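Local coordinates for protein inactive glucansucrase (Lactobacillus reuteri, PDB 5JBD) that is an inactive member of glycoside hydrolase family 70, a glucansucrase-type protein with a TIM-barrel domain and a bound calcium ion, at residues G63-Q66 with T70-K73. Residues are numbered along the deposited sequence; the frame is centred on the assembly and turned at random.
Sequences GTSQ and TWYK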
ATOM      1  N   GLY A  63     -31.010 -18.647  34.077  1.00 36.62           N
ATOM      2  CA  GLY A  63     -30.375 -18.699  35.395  1.00 37.24           C
ATOM      3  C   GLY A  63     -29.080 -19.490  35.397  1.00 37.48           C
ATOM      4  O   GLY A  63     -28.726 -20.093  34.385  1.00 37.96           O
ATOM      5  N   THR A  64     -28.393 -19.474  36.542  1.00 37.91           N
ATOM      6  CA  THR A  64     -27.133 -20.182  36.751  1.00 38.19           C
ATOM      7  C   THR A  64     -27.045 -20.760  38.166  1.00 38.98           C
ATOM      8  O   THR A  64     -27.803 -20.376  39.066  1.00 39.66           O
ATOM      9  CB  THR A  64     -25.907 -19.255  36.542  1.00 37.51           C
ATOM     10  OG1 THR A  64     -25.870 -18.264  37.575  1.00 37.91           O
ATOM     11  CG2 THR A  64     -25.951 -18.584  35.213  1.00 37.22           C
ATOM     12  N   SER A  65     -26.120 -21.697  38.356  1.00 39.74           N
ATOM     13  CA  SER A  65     -25.952 -22.367  39.645  1.00 41.98           C
ATOM     14  C   SER A  65     -24.502 -22.737  39.906  1.00 41.89           C
ATOM     15  O   SER A  65     -23.780 -23.122  38.994  1.00 40.49           O
ATOM     16  CB  SER A  65     -26.803 -23.642  39.701  1.00 42.80           C
ATOM     17  OG  SER A  65     -26.648 -24.324  40.935  1.00 44.14           O
ATOM     18  N   GLN A  66     -24.101 -22.627  41.166  1.00 42.74           N
ATOM     19  CA  GLN A  66     -22.790 -23.064  41.618  1.00 44.53           C
ATOM     20  C   GLN A  66     -22.742 -24.516  42.086  1.00 46.54           C
ATOM     21  O   GLN A  66     -21.637 -25.040  42.268  1.00 46.64           O
ATOM     22  CB  GLN A  66     -22.314 -22.193  42.772  1.00 45.84           C
ATOM     23  CG  GLN A  66     -22.031 -20.753  42.390  1.00 46.04           C
ATOM     24  CD  GLN A  66     -21.496 -19.956  43.565  1.00 47.86           C
ATOM     25  OE1 GLN A  66     -20.752 -20.480  44.389  1.00 48.14           O
ATOM     26  NE2 GLN A  66     -21.917 -18.700  43.673  1.00 48.80           N
ATOM     27  N   THR A  70     -29.198 -24.968  44.158  1.00 49.96           N
ATOM     28  CA  THR A  70     -29.769 -23.623  44.203  1.00 48.69           C
ATOM     29  C   THR A  70     -29.467 -22.846  42.905  1.00 47.01           C
ATOM     30  O   THR A  70     -28.310 -22.753  42.485  1.00 48.20           O
ATOM     31  CB  THR A  70     -29.208 -22.869  45.420  1.00 48.91           C
ATOM     32  OG1 THR A  70     -29.463 -23.637  46.605  1.00 48.82           O
ATOM     33  CG2 THR A  70     -29.847 -21.486  45.561  1.00 48.39           C
ATOM     34  N   TRP A  71     -30.515 -22.297  42.284  1.00 45.62           N
ATOM     35  CA  TRP A  71     -30.429 -21.606  40.993  1.00 44.33           C
ATOM     36  C   TRP A  71     -30.826 -20.161  41.186  1.00 43.45           C
ATOM     37  O   TRP A  71     -31.803 -19.881  41.868  1.00 44.39           O
ATOM     38  CB  TRP A  71     -31.354 -22.268  39.961  1.00 43.87           C
ATOM     39  CG  TRP A  71     -30.849 -23.608  39.546  1.00 43.70           C
ATOM     40  CD1 TRP A  71     -30.991 -24.777  40.238  1.00 45.34           C
ATOM     41  CD2 TRP A  71     -30.107 -23.923  38.372  1.00 42.66           C
ATOM     42  NE1 TRP A  71     -30.376 -25.803  39.567  1.00 44.72           N
ATOM     43  CE2 TRP A  71     -29.817 -25.305  38.419  1.00 43.42           C
ATOM     44  CE3 TRP A  71     -29.638 -23.169  37.281  1.00 41.48           C
ATOM     45  CZ2 TRP A  71     -29.097 -25.951  37.415  1.00 42.28           C
ATOM     46  CZ3 TRP A  71     -28.922 -23.808  36.295  1.00 40.66           C
ATOM     47  CH2 TRP A  71     -28.654 -25.190  36.364  1.00 41.66           C
ATOM     48  N   TYR A  72     -30.063 -19.248  40.597  1.00 42.00           N
ATOM     49  CA  TYR A  72     -30.362 -17.816  40.648  1.00 41.47           C
ATOM     50  C   TYR A  72     -30.617 -17.285  39.250  1.00 41.25           C
ATOM     51  O   TYR A  72     -29.840 -17.553  38.320  1.00 40.41           O
ATOM     52  CB  TYR A  72     -29.219 -17.058  41.310  1.00 41.38           C
ATOM     53  CG  TYR A  72     -29.028 -17.451  42.764  1.00 42.72           C
ATOM     54  CD1 TYR A  72     -29.934 -17.039  43.744  1.00 43.94           C
ATOM     55  CD2 TYR A  72     -27.954 -18.236  43.155  1.00 43.63           C
ATOM     56  CE1 TYR A  72     -29.769 -17.387  45.087  1.00 44.63           C
ATOM     57  CE2 TYR A  72     -27.773 -18.592  44.489  1.00 44.04           C
ATOM     58  CZ  TYR A  72     -28.683 -18.167  45.451  1.00 45.14           C
ATOM     59  OH  TYR A  72     -28.505 -18.515  46.769  1.00 46.69           O
ATOM     60  N   LYS A  73     -31.699 -16.532  39.106  1.00 41.58           N
ATOM     61  CA  LYS A  73     -31.992 -15.831  37.864  1.00 42.18           C
ATOM     62  C   LYS A  73     -30.883 -14.825  37.535  1.00 40.10           C
ATOM     63  O   LYS A  73     -30.338 -14.172  38.424  1.00 38.76           O
ATOM     64  CB  LYS A  73     -33.343 -15.116  37.952  1.00 45.63           C
ATOM     65  CG  LYS A  73     -34.536 -16.059  37.862  1.00 49.34           C
ATOM     66  CD  LYS A  73     -35.817 -15.454  38.428  1.00 53.76           C
ATOM     67  CE  LYS A  73     -36.141 -16.013  39.810  1.00 57.48           C
ATOM     68  NZ  LYS A  73     -37.392 -15.430  40.365  1.00 61.53           N
TER
HETATM   69  O   HOH W   1     -27.575 -15.981  37.664  1.00 35.96           O
HETATM   70  O   HOH W   2     -25.886 -21.517  43.035  1.00 31.98           O
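Thr64 and Tyr72 form an antiparallel hydrogen-bonded pair, each using both its backbone N-H and its carbonyl. Thr64 N donates to Tyr72 O at 3.0 Å, and the return bond from Tyr72 N to Thr64 O is straighter, with 172° at the hydrogen. Tyr72 O accepts a second hydrogen bond, from a water that also bonds Thr64 OG1, so Thr64 reaches this carbonyl directly through N and, by way of the water, through OG1. The chains stay close at Ser65 and Trp71 (CA to CA 4.7 Å) and separate only at Gln66 and Thr70, where Ser65 OG and a water make the links. A chi1 of 179° turns Ser65 OG away from its own N and leaves it donating to Thr70 O at 2.8 Å, from well above the carbonyl plane. The same hydroxyl accepts from the backbone N-H groups of Asp67 and Gly68, while Asp67 OD1 accepts from Thr70 N. A second water accepts from Gln66 N and donates to Thr70 O, which thus has two donors. Ser65 CB makes a CH-pi contact over the six-membered ring of Trp71, 3.6 Å from its centroid and 12° off the normal. The indole also touches Tyr138, and Gln66 O accepts from Gln142 NE2. Centred about 53 Å from the chain centre, this is a short two-stranded beta hairpin packed against helix 126-147.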